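Local coordinates for protein insensitive (Drosophila melanogaster, PDB 4IX7) that represses genes of neural development by binding palindromic CCAATTGG sites through its BEN domain, and serves as a corepressor for Su(H) that inhibits Notch signalling, at residues T31-A45 with A94-M106. Sequence-based numbering, arbitrary orientation. Where two conformers were deposited one is given.
Sequences TRKLLVTIFDRETLA and AITTKCADENKMM. With nucleotides of chain B.
In the DNA-binding BEN domain, the long helix 88-112 carries Asp101 to a base edge while Arg32, from helix 27-38, grips Asp101 and the DNA backbone together. The axes of segments 31-38 and 94-106 cross at -55°; segment 41-45 packs closer, 7.8 Å between axes. Arg32, in one of its two conformers and extended from CG to NE, reaches Asp101 end-on: NH1 (2.6 Å) and NH2 (2.8 Å) both bond to Asp101 OD2, which lies in the guanidinium plane, the carboxylate nearly coplanar with it. OD1 of Asp101 accepts a nearly straight bond from N4 of DC4 of chain B (2.9 Å, 176°), consistent with Arg32 holding the base-reading carboxylate in place. Arg32 NE also donates to OP2 of DC4, while C2' of DT3, also of chain B, lies over one guanidinium face and Lys98 over the opposite one. Lys104 NZ bonds guanine O6 atoms.

Lys98, CG anti to its backbone N (chi1 176°) and bent at chi2, enters a hole formed by Arg32, Leu35, Val36 and Arg41. Its CE presses tightly on Val36 CG1 (3.4 Å), and NZ forms a salt bridge with Glu102 OE2. Arg41 NH1 bonds to Glu102 OE2 at 2.8 Å on its syn side, the two planes nearly perpendicular, and Lys98 on the anti side; the shared carboxylate probably eases the closeness of the two cations. Arg41 NH1 also forms a salt bridge to a phosphate, and Arg41 CG rests on the base of DG1 of chain B.

Away from the charges, Thr31 CG2 and Leu35 CD1 pack on Ile95. Leu44 CB lies on the aliphatic CG of Glu102. Past them, Ala45 CB touches Met106 CB, and Asn103 ND2 donates to Ala45 O (2.8 Å), the carbonyl oxygen lying in its amide plane.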
loop_
_atom_site.group_PDB
_atom_site.type_symbol
_atom_site.label_atom_id
_atom_site.label_comp_id
_atom_site.label_asym_id
_atom_site.label_seq_id
_atom_site.Cartn_x
_atom_site.Cartn_y
_atom_site.Cartn_z
ATOM N N THR C 31 -2.983 9.362 -11.931
ATOM C CA THR C 31 -3.066 7.978 -12.380
ATOM C C THR C 31 -4.503 7.623 -12.759
ATOM O O THR C 31 -4.757 7.047 -13.819
ATOM C CB THR C 31 -2.533 7.042 -11.288
ATOM O OG1 THR C 31 -1.175 7.397 -11.014
ATOM C CG2 THR C 31 -2.563 5.588 -11.744
ATOM N N ARG C 32 -5.455 7.992 -11.909
ATOM C CA ARG C 32 -6.861 7.713 -12.187
ATOM C C ARG C 32 -7.307 8.357 -13.491
ATOM O O ARG C 32 -8.007 7.736 -14.292
ATOM C CB ARG C 32 -7.754 8.188 -11.033
ATOM C CG ARG C 32 -7.600 7.377 -9.759
ATOM C CD ARG C 32 -8.396 7.986 -8.607
ATOM N NE ARG C 32 -8.307 7.134 -7.428
ATOM C CZ ARG C 32 -9.171 6.166 -7.141
ATOM N NH1 ARG C 32 -8.998 5.425 -6.053
ATOM N NH2 ARG C 32 -10.211 5.940 -7.934
ATOM N N LYS C 33 -6.901 9.606 -13.711
ATOM C CA LYS C 33 -7.324 10.300 -14.925
ATOM C C LYS C 33 -6.779 9.618 -16.169
ATOM O O LYS C 33 -7.502 9.433 -17.150
ATOM C CB LYS C 33 -6.916 11.774 -14.906
ATOM C CG LYS C 33 -7.412 12.562 -16.117
ATOM C CD LYS C 33 -8.931 12.468 -16.262
ATOM C CE LYS C 33 -9.468 13.546 -17.201
ATOM N NZ LYS C 33 -10.951 13.491 -17.371
ATOM N N LEU C 34 -5.505 9.239 -16.131
ATOM C CA LEU C 34 -4.925 8.545 -17.277
ATOM C C LEU C 34 -5.663 7.231 -17.506
ATOM O O LEU C 34 -5.976 6.885 -18.643
ATOM C CB LEU C 34 -3.426 8.302 -17.070
ATOM C CG LEU C 34 -2.543 9.556 -17.077
ATOM C CD1 LEU C 34 -1.134 9.228 -16.605
ATOM C CD2 LEU C 34 -2.506 10.148 -18.479
ATOM N N LEU C 35 -5.936 6.493 -16.433
ATOM C CA LEU C 35 -6.624 5.210 -16.567
ATOM C C LEU C 35 -7.981 5.305 -17.250
ATOM O O LEU C 35 -8.283 4.498 -18.125
ATOM C CB LEU C 35 -6.792 4.534 -15.207
ATOM C CG LEU C 35 -5.538 3.907 -14.599
ATOM C CD1 LEU C 35 -5.835 3.541 -13.155
ATOM C CD2 LEU C 35 -5.041 2.678 -15.377
ATOM N N VAL C 36 -8.806 6.273 -16.861
ATOM C CA VAL C 36 -10.138 6.369 -17.452
ATOM C C VAL C 36 -10.111 6.980 -18.843
ATOM O O VAL C 36 -11.120 6.967 -19.548
ATOM C CB VAL C 36 -11.131 7.129 -16.550
ATOM C CG1 VAL C 36 -11.291 6.378 -15.229
ATOM C CG2 VAL C 36 -10.684 8.583 -16.343
ATOM N N THR C 37 -8.959 7.525 -19.229
ATOM C CA THR C 37 -8.781 8.035 -20.585
ATOM C C THR C 37 -8.336 6.920 -21.529
ATOM O O THR C 37 -8.749 6.868 -22.694
ATOM C CB THR C 37 -7.756 9.197 -20.614
ATOM O OG1 THR C 37 -8.188 10.231 -19.719
ATOM C CG2 THR C 37 -7.660 9.792 -22.022
ATOM N N ILE C 38 -7.538 5.997 -21.004
ATOM C CA ILE C 38 -6.865 4.978 -21.808
ATOM C C ILE C 38 -7.662 3.669 -21.870
ATOM O O ILE C 38 -7.633 2.959 -22.886
ATOM C CB ILE C 38 -5.444 4.733 -21.255
ATOM C CG1 ILE C 38 -4.559 5.950 -21.544
ATOM C CG2 ILE C 38 -4.828 3.459 -21.810
ATOM C CD1 ILE C 38 -3.338 6.026 -20.648
ATOM N N PHE C 39 -8.395 3.373 -20.799
ATOM C CA PHE C 39 -9.184 2.144 -20.690
ATOM C C PHE C 39 -10.649 2.476 -20.465
ATOM O O PHE C 39 -10.959 3.432 -19.753
ATOM C CB PHE C 39 -8.717 1.320 -19.483
ATOM C CG PHE C 39 -7.292 0.847 -19.560
ATOM C CD1 PHE C 39 -6.948 -0.232 -20.360
ATOM C CD2 PHE C 39 -6.304 1.459 -18.804
ATOM C CE1 PHE C 39 -5.627 -0.684 -20.421
ATOM C CE2 PHE C 39 -4.981 1.007 -18.853
ATOM C CZ PHE C 39 -4.645 -0.063 -19.662
ATOM N N ASP C 40 -11.562 1.694 -21.043
ATOM C CA ASP C 40 -12.963 1.874 -20.672
ATOM C C ASP C 40 -13.220 1.334 -19.259
ATOM O O ASP C 40 -12.428 0.540 -18.731
ATOM C CB ASP C 40 -13.936 1.311 -21.722
ATOM C CG ASP C 40 -13.740 -0.163 -22.001
ATOM O OD1 ASP C 40 -13.548 -0.949 -21.056
ATOM O OD2 ASP C 40 -13.822 -0.547 -23.196
ATOM N N ARG C 41 -14.301 1.788 -18.629
ATOM C CA ARG C 41 -14.557 1.426 -17.235
ATOM C C ARG C 41 -14.751 -0.075 -17.086
ATOM O O ARG C 41 -14.356 -0.654 -16.074
ATOM C CB ARG C 41 -15.777 2.160 -16.661
ATOM C CG ARG C 41 -15.736 3.662 -16.779
ATOM C CD ARG C 41 -14.508 4.281 -16.142
ATOM N NE ARG C 41 -14.561 5.731 -16.332
ATOM C CZ ARG C 41 -14.884 6.608 -15.388
ATOM N NH1 ARG C 41 -15.140 6.205 -14.148
ATOM N NH2 ARG C 41 -14.912 7.900 -15.682
ATOM N N GLU C 42 -15.356 -0.704 -18.090
ATOM C CA GLU C 42 -15.590 -2.148 -18.027
ATOM C C GLU C 42 -14.275 -2.923 -17.957
ATOM O O GLU C 42 -14.166 -3.895 -17.214
ATOM C CB GLU C 42 -16.438 -2.631 -19.205
ATOM C CG GLU C 42 -16.965 -4.061 -19.055
ATOM C CD GLU C 42 -16.086 -5.114 -19.723
ATOM O OE1 GLU C 42 -16.362 -6.323 -19.537
ATOM O OE2 GLU C 42 -15.123 -4.746 -20.435
ATOM N N THR C 43 -13.283 -2.488 -18.730
ATOM C CA THR C 43 -11.957 -3.096 -18.677
ATOM C C THR C 43 -11.334 -2.948 -17.285
ATOM O O THR C 43 -10.794 -3.911 -16.728
ATOM C CB THR C 43 -11.026 -2.472 -19.737
ATOM O OG1 THR C 43 -11.574 -2.697 -21.043
ATOM C CG2 THR C 43 -9.658 -3.093 -19.668
ATOM N N LEU C 44 -11.413 -1.740 -16.726
ATOM C CA LEU C 44 -10.875 -1.488 -15.396
ATOM C C LEU C 44 -11.585 -2.334 -14.346
ATOM O O LEU C 44 -10.976 -2.776 -13.367
ATOM C CB LEU C 44 -11.018 -0.005 -15.037
ATOM C CG LEU C 44 -10.233 0.952 -15.938
ATOM C CD1 LEU C 44 -10.530 2.397 -15.539
ATOM C CD2 LEU C 44 -8.742 0.676 -15.839
ATOM N N ALA C 45 -12.880 -2.557 -14.555
ATOM C CA ALA C 45 -13.673 -3.266 -13.559
ATOM C C ALA C 45 -13.430 -4.774 -13.585
ATOM O O ALA C 45 -13.690 -5.469 -12.601
ATOM C CB ALA C 45 -15.136 -2.973 -13.763
ATOM N N ALA C 94 -2.022 2.944 -6.951
ATOM C CA ALA C 94 -3.149 3.732 -7.425
ATOM C C ALA C 94 -3.957 2.991 -8.487
ATOM O O ALA C 94 -5.188 3.076 -8.497
ATOM C CB ALA C 94 -2.676 5.083 -7.943
ATOM N N ILE C 95 -3.281 2.264 -9.378
ATOM C CA ILE C 95 -3.984 1.481 -10.391
ATOM C C ILE C 95 -4.805 0.360 -9.746
ATOM O O ILE C 95 -5.977 0.156 -10.090
ATOM C CB ILE C 95 -3.014 0.880 -11.426
ATOM C CG1 ILE C 95 -2.192 1.990 -12.085
ATOM C CG2 ILE C 95 -3.806 0.123 -12.485
ATOM C CD1 ILE C 95 -1.054 1.477 -12.971
ATOM N N THR C 96 -4.206 -0.350 -8.790
ATOM C CA THR C 96 -4.928 -1.406 -8.075
ATOM C C THR C 96 -6.214 -0.867 -7.458
ATOM O O THR C 96 -7.282 -1.478 -7.563
ATOM C CB THR C 96 -4.040 -2.029 -6.958
ATOM O OG1 THR C 96 -2.907 -2.693 -7.548
ATOM C CG2 THR C 96 -4.837 -3.004 -6.110
ATOM N N THR C 97 -6.111 0.291 -6.823
ATOM C CA THR C 97 -7.253 0.878 -6.151
ATOM C C THR C 97 -8.321 1.289 -7.156
ATOM O O THR C 97 -9.498 1.019 -6.960
ATOM C CB THR C 97 -6.839 2.097 -5.315
ATOM O OG1 THR C 97 -5.768 1.731 -4.425
ATOM C CG2 THR C 97 -8.034 2.591 -4.496
ATOM N N LYS C 98 -7.905 1.911 -8.252
ATOM C CA LYS C 98 -8.868 2.355 -9.254
ATOM C C LYS C 98 -9.611 1.169 -9.885
ATOM O O LYS C 98 -10.827 1.241 -10.126
ATOM C CB LYS C 98 -8.178 3.205 -10.324
ATOM C CG LYS C 98 -9.093 3.648 -11.472
ATOM C CD LYS C 98 -10.342 4.353 -10.944
ATOM C CE LYS C 98 -11.064 5.091 -12.053
ATOM N NZ LYS C 98 -12.348 5.723 -11.592
ATOM N N CYS C 99 -8.885 0.088 -10.161
ATOM C CA CYS C 99 -9.514 -1.126 -10.691
ATOM C C CYS C 99 -10.545 -1.665 -9.707
ATOM O O CYS C 99 -11.634 -2.066 -10.099
ATOM C CB CYS C 99 -8.467 -2.207 -10.979
ATOM S SG CYS C 99 -7.468 -1.839 -12.430
ATOM N N ALA C 100 -10.200 -1.672 -8.424
ATOM C CA ALA C 100 -11.132 -2.130 -7.392
ATOM C C ALA C 100 -12.347 -1.212 -7.299
ATOM O O ALA C 100 -13.470 -1.678 -7.131
ATOM C CB ALA C 100 -10.424 -2.230 -6.049
ATOM N N ASP C 101 -12.121 0.093 -7.436
ATOM C CA ASP C 101 -13.214 1.070 -7.412
ATOM C C ASP C 101 -14.195 0.848 -8.576
ATOM O O ASP C 101 -15.422 0.891 -8.397
ATOM C CB ASP C 101 -12.666 2.502 -7.466
ATOM C CG ASP C 101 -11.908 2.903 -6.201
ATOM O OD1 ASP C 101 -12.091 2.260 -5.145
ATOM O OD2 ASP C 101 -11.148 3.895 -6.253
ATOM N N GLU C 102 -13.658 0.589 -9.763
ATOM C CA GLU C 102 -14.502 0.373 -10.939
ATOM C C GLU C 102 -15.246 -0.950 -10.851
ATOM O O GLU C 102 -16.384 -1.070 -11.305
ATOM C CB GLU C 102 -13.680 0.456 -12.225
ATOM C CG GLU C 102 -13.153 1.852 -12.511
ATOM C CD GLU C 102 -14.251 2.866 -12.827
ATOM O OE1 GLU C 102 -15.412 2.478 -13.117
ATOM O OE2 GLU C 102 -13.950 4.077 -12.794
ATOM N N ASN C 103 -14.604 -1.947 -10.259
ATOM C CA ASN C 103 -15.264 -3.222 -10.034
ATOM C C ASN C 103 -16.475 -3.048 -9.122
ATOM O O ASN C 103 -17.518 -3.647 -9.361
ATOM C CB ASN C 103 -14.287 -4.234 -9.446
ATOM C CG ASN C 103 -14.922 -5.583 -9.202
ATOM O OD1 ASN C 103 -15.420 -5.855 -8.110
ATOM N ND2 ASN C 103 -14.903 -6.441 -10.219
ATOM N N LYS C 104 -16.337 -2.229 -8.085
ATOM C CA LYS C 104 -17.443 -2.005 -7.157
ATOM C C LYS C 104 -18.613 -1.370 -7.876
ATOM O O LYS C 104 -19.779 -1.726 -7.663
ATOM C CB LYS C 104 -17.002 -1.120 -5.998
ATOM C CG LYS C 104 -16.181 -1.856 -4.963
ATOM C CD LYS C 104 -15.443 -0.887 -4.067
ATOM C CE LYS C 104 -14.629 -1.650 -3.042
ATOM N NZ LYS C 104 -13.836 -0.724 -2.189
HETATM N N MSE C 105 -18.287 -0.432 -8.746
HETATM C CA MSE C 105 -19.318 0.234 -9.522
HETATM C C MSE C 105 -20.007 -0.714 -10.513
HETATM O O MSE C 105 -21.227 -0.650 -10.682
HETATM C CB MSE C 105 -18.723 1.472 -10.184
HETATM C CG MSE C 105 -18.262 2.462 -9.145
HETATM SE SE MSE C 105 -19.833 3.242 -8.313
HETATM C CE MSE C 105 -20.375 3.999 -10.023
HETATM N N MSE C 106 -19.245 -1.618 -11.130
HETATM C CA MSE C 106 -19.833 -2.633 -12.018
HETATM C C MSE C 106 -20.785 -3.566 -11.273
HETATM O O MSE C 106 -21.828 -3.949 -11.800
HETATM C CB MSE C 106 -18.749 -3.459 -12.725
HETATM C CG MSE C 106 -19.300 -4.690 -13.472
HETATM SE SE MSE C 106 -17.974 -5.893 -14.255
HETATM C CE MSE C 106 -17.300 -6.720 -12.633
ATOM P P DT B 3 -12.252 9.701 -8.687
ATOM O OP1 DT B 3 -11.644 10.883 -9.340
ATOM O OP2 DT B 3 -12.172 8.359 -9.280
ATOM O "O5'" DT B 3 -11.629 9.588 -7.213
ATOM C "C5'" DT B 3 -11.559 10.764 -6.452
ATOM C "C4'" DT B 3 -11.037 10.408 -5.079
ATOM O "O4'" DT B 3 -12.037 9.609 -4.402
ATOM C "C3'" DT B 3 -9.758 9.576 -5.074
ATOM O "O3'" DT B 3 -8.757 10.321 -4.365
ATOM C "C2'" DT B 3 -10.162 8.274 -4.388
ATOM C "C1'" DT B 3 -11.358 8.694 -3.557
ATOM N N1 DT B 3 -12.324 7.619 -3.234
ATOM C C2 DT B 3 -12.747 7.483 -1.922
ATOM O O2 DT B 3 -12.338 8.188 -1.009
ATOM N N3 DT B 3 -13.654 6.474 -1.722
ATOM C C4 DT B 3 -14.196 5.641 -2.679
ATOM O O4 DT B 3 -15.012 4.770 -2.391
ATOM C C5 DT B 3 -13.723 5.848 -4.024
ATOM C C7 DT B 3 -14.233 4.992 -5.145
ATOM C C6 DT B 3 -12.836 6.824 -4.241
ATOM P P DC B 4 -7.271 9.746 -4.212
ATOM O OP1 DC B 4 -6.347 10.894 -4.049
ATOM O OP2 DC B 4 -7.048 8.744 -5.279
ATOM O "O5'" DC B 4 -7.338 8.919 -2.858
ATOM C "C5'" DC B 4 -7.645 9.623 -1.663
ATOM C "C4'" DC B 4 -7.867 8.617 -0.558
ATOM O "O4'" DC B 4 -9.005 7.791 -0.882
ATOM C "C3'" DC B 4 -6.727 7.619 -0.377
ATOM O "O3'" DC B 4 -6.032 8.052 0.780
ATOM C "C2'" DC B 4 -7.406 6.259 -0.187
ATOM C "C1'" DC B 4 -8.879 6.614 -0.111
ATOM N N1 DC B 4 -9.790 5.621 -0.737
ATOM C C2 DC B 4 -10.705 4.928 0.061
ATOM O O2 DC B 4 -10.724 5.164 1.272
ATOM N N3 DC B 4 -11.529 4.024 -0.513
ATOM C C4 DC B 4 -11.467 3.799 -1.834
ATOM N N4 DC B 4 -12.306 2.893 -2.367
ATOM C C5 DC B 4 -10.524 4.484 -2.663
ATOM C C6 DC B 4 -9.714 5.378 -2.080
ATOM O "O5'" DG B 1 -18.923 10.791 -15.756
ATOM C "C5'" DG B 1 -19.757 10.785 -14.603
ATOM C "C4'" DG B 1 -19.835 9.391 -14.013
ATOM O "O4'" DG B 1 -20.334 8.433 -14.973
ATOM C "C3'" DG B 1 -18.487 8.795 -13.653
ATOM O "O3'" DG B 1 -18.179 9.306 -12.389
ATOM C "C2'" DG B 1 -18.785 7.310 -13.577
ATOM C "C1'" DG B 1 -19.775 7.151 -14.719
ATOM N N9 DG B 1 -19.232 6.682 -15.990
ATOM C C8 DG B 1 -18.566 7.456 -16.904
ATOM N N7 DG B 1 -18.210 6.797 -17.970
ATOM C C5 DG B 1 -18.684 5.518 -17.760
ATOM C C6 DG B 1 -18.590 4.376 -18.591
ATOM O O6 DG B 1 -18.049 4.290 -19.699
ATOM N N1 DG B 1 -19.195 3.265 -18.021
ATOM C C2 DG B 1 -19.816 3.268 -16.798
ATOM N N2 DG B 1 -20.338 2.093 -16.422
ATOM N N3 DG B 1 -19.912 4.333 -16.000
ATOM C C4 DG B 1 -19.321 5.423 -16.544
#